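Local coordinates for myosin-I heavy chain (Dictyostelium discoideum, PDB 5EJR), which moves on actin using ATP and acts in early phagocytosis and adhesion, the piece described being its C-terminal MyTH4-FERM tail domain, at residues A348-Q353 against F395-Q400; L364-V369 against V385-I390. All coordinates share one frame; numbering follows the deposited sequence.

Interaction 1: residues A348-Q353 against F395-Q400; sequences AAILIQ and FELVSQ
L397 and Q353 make most of this contact between helix 341-355 and the loop that leads from helix 383-394 to helix 402-416. The apolar part centres on one methyl of L397. Its CD2 reaches the helix surface and lies 4.2 Å from A349 CB. The same L397 CD2 is 3.7 Å from A349 O and 4.4 Å from I350 CG1. A349 and I350 are buried, and I350 also packs on L412 of helix 402-416.

The polar side chain of Q353 meets the loop without any hydrogen bond to it. CG of Q353 is anti to the backbone N (chi1 -162°), and the extended chain beyond carries the amide out to the loop. Q353 and L397 cross at a slant. OE1 of Q353 lies 3.1 Å from L397 CD2, a short approach for an oxygen and a methyl. This buried oxygen has no polar partner in the model. The other end of the amide lies next to the loop backbone. NE2 of Q353 is 3.6 Å from V398 O and also 3.6 Å from Q400 N, which is close packing and no more. S399 and Q400 give only small areas at the border. Q353 and Q400 both also touch L405, so helix 402-416 closes the contact on that side.

No hydrogen bond links the two segments; they meet by van der Waals contact. The arrangement is an interhelical loop folded over a buried turn of helix 341-355 in the helical F2 lobe of a FERM domain.

Interaction 2: residues L364-V369 against V385-I390; sequences LTKEVV and VWISMI
W386 and V369 meet at the foot of the one aromatic ring here. V369 CG1 touches W386 CB at 4.3 Å, and no side chain of 364-369 lies over a face of the indole. The indole leads away from 364-369, and the W386 side chain touches S345, L373, S380 and Q381. At the ring's edge, NE1 donates a hydrogen bond to L378 O, which satisfies the indole N-H and helps fix the turn of the ring.

The remaining contact is aliphatic and centres on I387. V369 CG2 approaches I387 CG1 to 3.7 Å, and the two side chains cross at about a right angle. CG1 of I387 is anti to the carbonyl carbon (chi1 -74°), and the extended end carries CD1 to the start of helix 366-370. That methyl is 3.9 Å from K366 N and also meets K366 CG. On the other branch, I387 CG2 is 4.0 Å from L364 CD2. L364 CD2 also sits 3.4 Å from I387 O. I390 completes the surface, its CD1 being 4.1 Å from V369 CG2. An alanine in place of I387 would leave V369, K366 and L364 without these branches and would probably open a gap between helix 383-394 and the segment 364-369.

T365 is the N-cap of helix 366-370: its OG1 accepts from V368 N at 3.2 Å. This caps the first turn, from which K366 and V369 meet I387. The arrangement is a short capped helix packed by apolar side chains on a longer helix, within the helical F2 lobe of the FERM domain.

How the interactions relate
Interactions 1 and 2 belong to one packed region of the helical FERM lobe, with centres about 13 Å apart. Along the chain, interaction 2 is nested inside the loop that interaction 1 closes. I390 of interaction 2 joins them directly. Its CG2 is 3.5 Å from I352 CD1, and I390 CD1 is 3.6 Å from A348 CB. I352 CD1 also lies 3.7 Å from L364 CD1, and I352 CG1 meets V368 CG1 at the same distance. Helix 341-355 thus touches the loop 395-400 through A349, I350 and Q353; it meets I390 through A348 and I352, and L364 and V368 through I352. Both contacts are structural packing.

Interaction 1: residues A348-Q353 against F395-Q400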
ATOM      1  N   ALA A 348      14.089  -4.559 -33.801  1.00 14.80           N
ATOM      2  CA  ALA A 348      14.342  -3.163 -34.134  1.00 13.90           C
ATOM      3  C   ALA A 348      13.640  -2.815 -35.448  1.00 17.32           C
ATOM      4  O   ALA A 348      12.914  -1.834 -35.468  1.00 16.01           O
ATOM      5  CB  ALA A 348      15.846  -2.928 -34.218  1.00 14.01           C
ATOM      6  N   ALA A 349      13.699  -3.707 -36.487  1.00 14.87           N
ATOM      7  CA  ALA A 349      13.011  -3.460 -37.776  1.00 13.78           C
ATOM      8  C   ALA A 349      11.507  -3.281 -37.638  1.00 17.01           C
ATOM      9  O   ALA A 349      10.960  -2.348 -38.226  1.00 15.04           O
ATOM     10  CB  ALA A 349      13.340  -4.536 -38.806  1.00 13.04           C
ATOM     11  N   ILE A 350      10.844  -4.147 -36.828  1.00 13.37           N
ATOM     12  CA  ILE A 350       9.397  -4.061 -36.601  1.00 13.21           C
ATOM     13  C   ILE A 350       9.059  -2.779 -35.901  1.00 15.69           C
ATOM     14  O   ILE A 350       8.126  -2.105 -36.293  1.00 14.33           O
ATOM     15  CB  ILE A 350       8.867  -5.293 -35.792  1.00 15.26           C
ATOM     16  CG1 ILE A 350       9.012  -6.572 -36.595  1.00 15.90           C
ATOM     17  CG2 ILE A 350       7.403  -5.071 -35.369  1.00 16.01           C
ATOM     18  CD1 ILE A 350       8.921  -7.804 -35.735  1.00 28.91           C
ATOM     19  N   LEU A 351       9.771  -2.474 -34.808  1.00 12.56           N
ATOM     20  CA  LEU A 351       9.523  -1.268 -34.027  1.00 12.74           C
ATOM     21  C   LEU A 351       9.741   0.005 -34.823  1.00 16.73           C
ATOM     22  O   LEU A 351       9.044   0.991 -34.587  1.00 16.32           O
ATOM     23  CB  LEU A 351      10.341  -1.271 -32.715  1.00 11.86           C
ATOM     24  CG  LEU A 351       9.990  -2.387 -31.684  1.00 13.96           C
ATOM     25  CD1 LEU A 351      10.769  -2.198 -30.419  1.00 13.68           C
ATOM     26  CD2 LEU A 351       8.514  -2.377 -31.332  1.00 11.03           C
ATOM     27  N   ILE A 352      10.679  -0.019 -35.780  1.00 12.86           N
ATOM     28  CA  ILE A 352      10.911   1.139 -36.683  1.00 11.96           C
ATOM     29  C   ILE A 352       9.682   1.290 -37.614  1.00 18.17           C
ATOM     30  O   ILE A 352       9.158   2.392 -37.746  1.00 18.90           O
ATOM     31  CB  ILE A 352      12.260   0.982 -37.464  1.00 13.99           C
ATOM     32  CG1 ILE A 352      13.453   1.252 -36.510  1.00 15.21           C
ATOM     33  CG2 ILE A 352      12.320   1.932 -38.713  1.00 13.07           C
ATOM     34  CD1 ILE A 352      14.826   0.759 -37.040  1.00 11.50           C
ATOM     35  N   GLN A 353       9.169   0.184 -38.166  1.00 15.70           N
ATOM     36  CA  GLN A 353       7.981   0.241 -39.031  1.00 16.67           C
ATOM     37  C   GLN A 353       6.769   0.780 -38.250  1.00 23.20           C
ATOM     38  O   GLN A 353       5.933   1.503 -38.819  1.00 24.27           O
ATOM     39  CB  GLN A 353       7.712  -1.113 -39.708  1.00 17.83           C
ATOM     40  CG  GLN A 353       6.776  -0.990 -40.923  1.00 36.12           C
ATOM     41  CD  GLN A 353       6.412  -2.285 -41.603  1.00 50.24           C
ATOM     42  OE1 GLN A 353       7.032  -3.324 -41.401  1.00 45.31           O
ATOM     43  NE2 GLN A 353       5.397  -2.251 -42.453  1.00 40.38           N
ATOM     44  N   PHE A 395      14.661  -4.896 -45.315  1.00 26.46           N
ATOM     45  CA  PHE A 395      14.488  -5.457 -46.671  1.00 27.06           C
ATOM     46  C   PHE A 395      13.562  -6.696 -46.672  1.00 33.07           C
ATOM     47  O   PHE A 395      12.927  -6.979 -47.687  1.00 32.88           O
ATOM     48  CB  PHE A 395      15.834  -5.913 -47.255  1.00 28.61           C
ATOM     49  CG  PHE A 395      16.833  -4.829 -47.586  1.00 30.81           C
ATOM     50  CD1 PHE A 395      16.429  -3.651 -48.203  1.00 33.88           C
ATOM     51  CD2 PHE A 395      18.185  -5.012 -47.341  1.00 32.14           C
ATOM     52  CE1 PHE A 395      17.360  -2.654 -48.513  1.00 34.70           C
ATOM     53  CE2 PHE A 395      19.110  -4.008 -47.638  1.00 34.87           C
ATOM     54  CZ  PHE A 395      18.691  -2.840 -48.218  1.00 33.13           C
ATOM     55  N   GLU A 396      13.535  -7.458 -45.559  1.00 30.51           N
ATOM     56  CA  GLU A 396      12.730  -8.677 -45.448  1.00 31.10           C
ATOM     57  C   GLU A 396      11.338  -8.420 -44.874  1.00 38.12           C
ATOM     58  O   GLU A 396      10.538  -9.347 -44.765  1.00 38.42           O
ATOM     59  CB  GLU A 396      13.486  -9.760 -44.669  1.00 32.49           C
ATOM     60  CG  GLU A 396      14.682 -10.301 -45.436  1.00 47.06           C
ATOM     61  CD  GLU A 396      15.495 -11.362 -44.726  1.00 82.83           C
ATOM     62  OE1 GLU A 396      14.928 -12.430 -44.399  1.00 86.92           O
ATOM     63  OE2 GLU A 396      16.718 -11.147 -44.546  1.00 81.82           O
ATOM     64  N   LEU A 397      11.036  -7.151 -44.558  1.00 37.04           N
ATOM     65  CA  LEU A 397       9.772  -6.734 -43.973  1.00 38.30           C
ATOM     66  C   LEU A 397       8.802  -6.223 -45.016  1.00 44.77           C
ATOM     67  O   LEU A 397       9.087  -5.252 -45.720  1.00 45.99           O
ATOM     68  CB  LEU A 397      10.011  -5.684 -42.863  1.00 38.85           C
ATOM     69  CG  LEU A 397       9.426  -5.988 -41.481  1.00 43.16           C
ATOM     70  CD1 LEU A 397      10.104  -7.180 -40.850  1.00 44.02           C
ATOM     71  CD2 LEU A 397       9.589  -4.813 -40.560  1.00 43.63           C
ATOM     72  N   VAL A 398       7.653  -6.884 -45.123  1.00 42.50           N
ATOM     73  CA  VAL A 398       6.599  -6.482 -46.065  1.00 44.11           C
ATOM     74  C   VAL A 398       5.627  -5.517 -45.378  1.00 47.94           C
ATOM     75  O   VAL A 398       5.722  -5.351 -44.159  1.00 47.92           O
ATOM     76  CB  VAL A 398       5.886  -7.690 -46.725  1.00 48.18           C
ATOM     77  CG1 VAL A 398       6.762  -8.299 -47.819  1.00 48.20           C
ATOM     78  CG2 VAL A 398       5.474  -8.745 -45.690  1.00 47.57           C
ATOM     79  N   SER A 399       4.715  -4.869 -46.145  1.00 42.98           N
ATOM     80  CA  SER A 399       3.737  -3.948 -45.559  1.00 42.00           C
ATOM     81  C   SER A 399       2.769  -4.716 -44.672  1.00 40.15           C
ATOM     82  O   SER A 399       2.280  -5.777 -45.074  1.00 38.71           O
ATOM     83  CB  SER A 399       2.961  -3.200 -46.636  1.00 47.28           C
ATOM     84  OG  SER A 399       2.201  -2.155 -46.050  1.00 61.94           O
ATOM     85  N   GLN A 400       2.564  -4.215 -43.437  1.00 33.34           N
ATOM     86  CA  GLN A 400       1.656  -4.800 -42.439  1.00 30.46           C
ATOM     87  C   GLN A 400       0.933  -3.677 -41.718  1.00 28.22           C
ATOM     88  O   GLN A 400       1.450  -2.564 -41.650  1.00 27.86           O
ATOM     89  CB  GLN A 400       2.436  -5.659 -41.414  1.00 31.28           C
ATOM     90  CG  GLN A 400       3.250  -6.818 -41.998  1.00 29.11           C
ATOM     91  CD  GLN A 400       2.424  -8.027 -42.391  1.00 39.97           C
ATOM     92  OE1 GLN A 400       1.191  -8.032 -42.348  1.00 30.91           O
ATOM     93  NE2 GLN A 400       3.098  -9.101 -42.741  1.00 39.92           N
TER

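Interaction 2: residues L364-V369 against V385-I390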
ATOM      1  N   LEU A 364      17.442   5.764 -42.130  1.00 20.91           N
ATOM      2  CA  LEU A 364      17.907   5.125 -40.906  1.00 21.03           C
ATOM      3  C   LEU A 364      19.113   5.858 -40.318  1.00 25.14           C
ATOM      4  O   LEU A 364      20.080   6.134 -41.028  1.00 25.78           O
ATOM      5  CB  LEU A 364      18.226   3.648 -41.201  1.00 21.63           C
ATOM      6  CG  LEU A 364      18.430   2.683 -40.054  1.00 27.45           C
ATOM      7  CD1 LEU A 364      17.240   2.691 -39.057  1.00 27.41           C
ATOM      8  CD2 LEU A 364      18.686   1.285 -40.596  1.00 26.88           C
ATOM      9  N   THR A 365      19.041   6.211 -39.032  1.00 19.96           N
ATOM     10  CA  THR A 365      20.111   6.973 -38.362  1.00 19.64           C
ATOM     11  C   THR A 365      20.386   6.364 -37.003  1.00 22.16           C
ATOM     12  O   THR A 365      19.614   5.502 -36.551  1.00 19.85           O
ATOM     13  CB  THR A 365      19.681   8.464 -38.201  1.00 29.06           C
ATOM     14  OG1 THR A 365      18.605   8.584 -37.265  1.00 20.20           O
ATOM     15  CG2 THR A 365      19.319   9.146 -39.523  1.00 27.93           C
ATOM     16  N   LYS A 366      21.448   6.858 -36.314  1.00 20.44           N
ATOM     17  CA  LYS A 366      21.801   6.453 -34.963  1.00 19.25           C
ATOM     18  C   LYS A 366      20.625   6.772 -34.068  1.00 21.98           C
ATOM     19  O   LYS A 366      20.266   5.947 -33.241  1.00 20.40           O
ATOM     20  CB  LYS A 366      23.026   7.230 -34.446  1.00 23.24           C
ATOM     21  CG  LYS A 366      24.340   6.786 -35.058  1.00 35.39           C
ATOM     22  CD  LYS A 366      25.495   7.662 -34.582  1.00 37.06           C
ATOM     23  CE  LYS A 366      26.811   7.231 -35.193  1.00 40.27           C
ATOM     24  NZ  LYS A 366      27.966   7.929 -34.558  1.00 48.48           N
ATOM     25  N   GLU A 367      19.999   7.952 -34.267  1.00 18.87           N
ATOM     26  CA  GLU A 367      18.882   8.427 -33.460  1.00 20.28           C
ATOM     27  C   GLU A 367      17.658   7.501 -33.577  1.00 22.21           C
ATOM     28  O   GLU A 367      16.999   7.239 -32.571  1.00 21.39           O
ATOM     29  CB  GLU A 367      18.558   9.900 -33.777  1.00 23.02           C
ATOM     30  CG  GLU A 367      19.688  10.887 -33.440  1.00 35.66           C
ATOM     31  CD  GLU A 367      21.018  10.817 -34.194  1.00 60.06           C
ATOM     32  OE1 GLU A 367      21.032  10.459 -35.400  1.00 32.52           O
ATOM     33  OE2 GLU A 367      22.057  11.121 -33.561  1.00 45.81           O
ATOM     34  N   VAL A 368      17.407   6.946 -34.773  1.00 17.22           N
ATOM     35  CA  VAL A 368      16.308   5.987 -34.981  1.00 15.07           C
ATOM     36  C   VAL A 368      16.619   4.673 -34.239  1.00 17.37           C
ATOM     37  O   VAL A 368      15.732   4.142 -33.566  1.00 14.55           O
ATOM     38  CB  VAL A 368      15.986   5.781 -36.493  1.00 17.83           C
ATOM     39  CG1 VAL A 368      14.970   4.659 -36.709  1.00 15.80           C
ATOM     40  CG2 VAL A 368      15.470   7.083 -37.116  1.00 18.12           C
ATOM     41  N   VAL A 369      17.873   4.181 -34.324  1.00 15.02           N
ATOM     42  CA  VAL A 369      18.307   2.936 -33.657  1.00 15.36           C
ATOM     43  C   VAL A 369      18.106   3.028 -32.127  1.00 17.41           C
ATOM     44  O   VAL A 369      17.582   2.081 -31.525  1.00 15.57           O
ATOM     45  CB  VAL A 369      19.748   2.505 -34.035  1.00 18.60           C
ATOM     46  CG1 VAL A 369      20.236   1.323 -33.178  1.00 16.52           C
ATOM     47  CG2 VAL A 369      19.840   2.176 -35.514  1.00 18.28           C
ATOM     48  N   VAL A 385      27.243  -0.883 -37.022  1.00 22.70           N
ATOM     49  CA  VAL A 385      27.008  -2.291 -37.388  1.00 22.29           C
ATOM     50  C   VAL A 385      25.495  -2.605 -37.182  1.00 21.92           C
ATOM     51  O   VAL A 385      24.884  -3.286 -37.998  1.00 20.46           O
ATOM     52  CB  VAL A 385      27.940  -3.278 -36.628  1.00 26.61           C
ATOM     53  CG1 VAL A 385      27.604  -4.735 -36.977  1.00 26.25           C
ATOM     54  CG2 VAL A 385      29.418  -2.977 -36.904  1.00 26.49           C
ATOM     55  N   TRP A 386      24.899  -2.067 -36.124  1.00 17.60           N
ATOM     56  CA  TRP A 386      23.466  -2.231 -35.879  1.00 15.68           C
ATOM     57  C   TRP A 386      22.644  -1.619 -37.014  1.00 19.59           C
ATOM     58  O   TRP A 386      21.725  -2.255 -37.501  1.00 17.12           O
ATOM     59  CB  TRP A 386      23.076  -1.606 -34.546  1.00 14.41           C
ATOM     60  CG  TRP A 386      23.417  -2.478 -33.392  1.00 15.29           C
ATOM     61  CD1 TRP A 386      24.359  -2.239 -32.430  1.00 18.07           C
ATOM     62  CD2 TRP A 386      22.773  -3.705 -33.032  1.00 14.83           C
ATOM     63  NE1 TRP A 386      24.305  -3.213 -31.471  1.00 16.97           N
ATOM     64  CE2 TRP A 386      23.363  -4.145 -31.828  1.00 18.26           C
ATOM     65  CE3 TRP A 386      21.717  -4.452 -33.588  1.00 16.37           C
ATOM     66  CZ2 TRP A 386      22.979  -5.333 -31.196  1.00 17.59           C
ATOM     67  CZ3 TRP A 386      21.311  -5.622 -32.942  1.00 17.71           C
ATOM     68  CH2 TRP A 386      21.932  -6.046 -31.760  1.00 17.57           C
ATOM     69  N   ILE A 387      23.019  -0.409 -37.483  1.00 17.55           N
ATOM     70  CA  ILE A 387      22.338   0.242 -38.606  1.00 17.57           C
ATOM     71  C   ILE A 387      22.313  -0.704 -39.823  1.00 20.96           C
ATOM     72  O   ILE A 387      21.251  -0.949 -40.388  1.00 20.87           O
ATOM     73  CB  ILE A 387      23.024   1.598 -38.942  1.00 19.85           C
ATOM     74  CG1 ILE A 387      22.663   2.642 -37.863  1.00 20.49           C
ATOM     75  CG2 ILE A 387      22.609   2.065 -40.353  1.00 20.21           C
ATOM     76  CD1 ILE A 387      23.551   4.040 -37.918  1.00 21.11           C
ATOM     77  N   SER A 388      23.481  -1.255 -40.177  1.00 18.39           N
ATOM     78  CA  SER A 388      23.644  -2.193 -41.279  1.00 19.37           C
ATOM     79  C   SER A 388      22.787  -3.479 -41.087  1.00 22.00           C
ATOM     80  O   SER A 388      22.138  -3.916 -42.035  1.00 21.23           O
ATOM     81  CB  SER A 388      25.115  -2.564 -41.422  1.00 20.33           C
ATOM     82  OG  SER A 388      25.284  -3.321 -42.606  1.00 27.49           O
ATOM     83  N   MET A 389      22.788  -4.072 -39.877  1.00 17.58           N
ATOM     84  CA  MET A 389      22.017  -5.297 -39.595  1.00 17.52           C
ATOM     85  C   MET A 389      20.498  -5.020 -39.641  1.00 20.57           C
ATOM     86  O   MET A 389      19.738  -5.829 -40.149  1.00 17.58           O
ATOM     87  CB  MET A 389      22.426  -5.908 -38.248  1.00 20.87           C
ATOM     88  CG  MET A 389      23.772  -6.579 -38.286  1.00 26.24           C
ATOM     89  SD  MET A 389      24.195  -7.316 -36.699  1.00 31.56           S
ATOM     90  CE  MET A 389      23.254  -8.868 -36.824  1.00 28.76           C
ATOM     91  N   ILE A 390      20.076  -3.878 -39.106  1.00 16.01           N
ATOM     92  CA  ILE A 390      18.683  -3.452 -39.092  1.00 14.35           C
ATOM     93  C   ILE A 390      18.229  -3.143 -40.539  1.00 20.07           C
ATOM     94  O   ILE A 390      17.161  -3.601 -40.966  1.00 18.58           O
ATOM     95  CB  ILE A 390      18.476  -2.306 -38.085  1.00 16.42           C
ATOM     96  CG1 ILE A 390      18.655  -2.840 -36.652  1.00 16.14           C
ATOM     97  CG2 ILE A 390      17.122  -1.650 -38.241  1.00 17.36           C
ATOM     98  CD1 ILE A 390      18.954  -1.789 -35.610  1.00 18.61           C
TER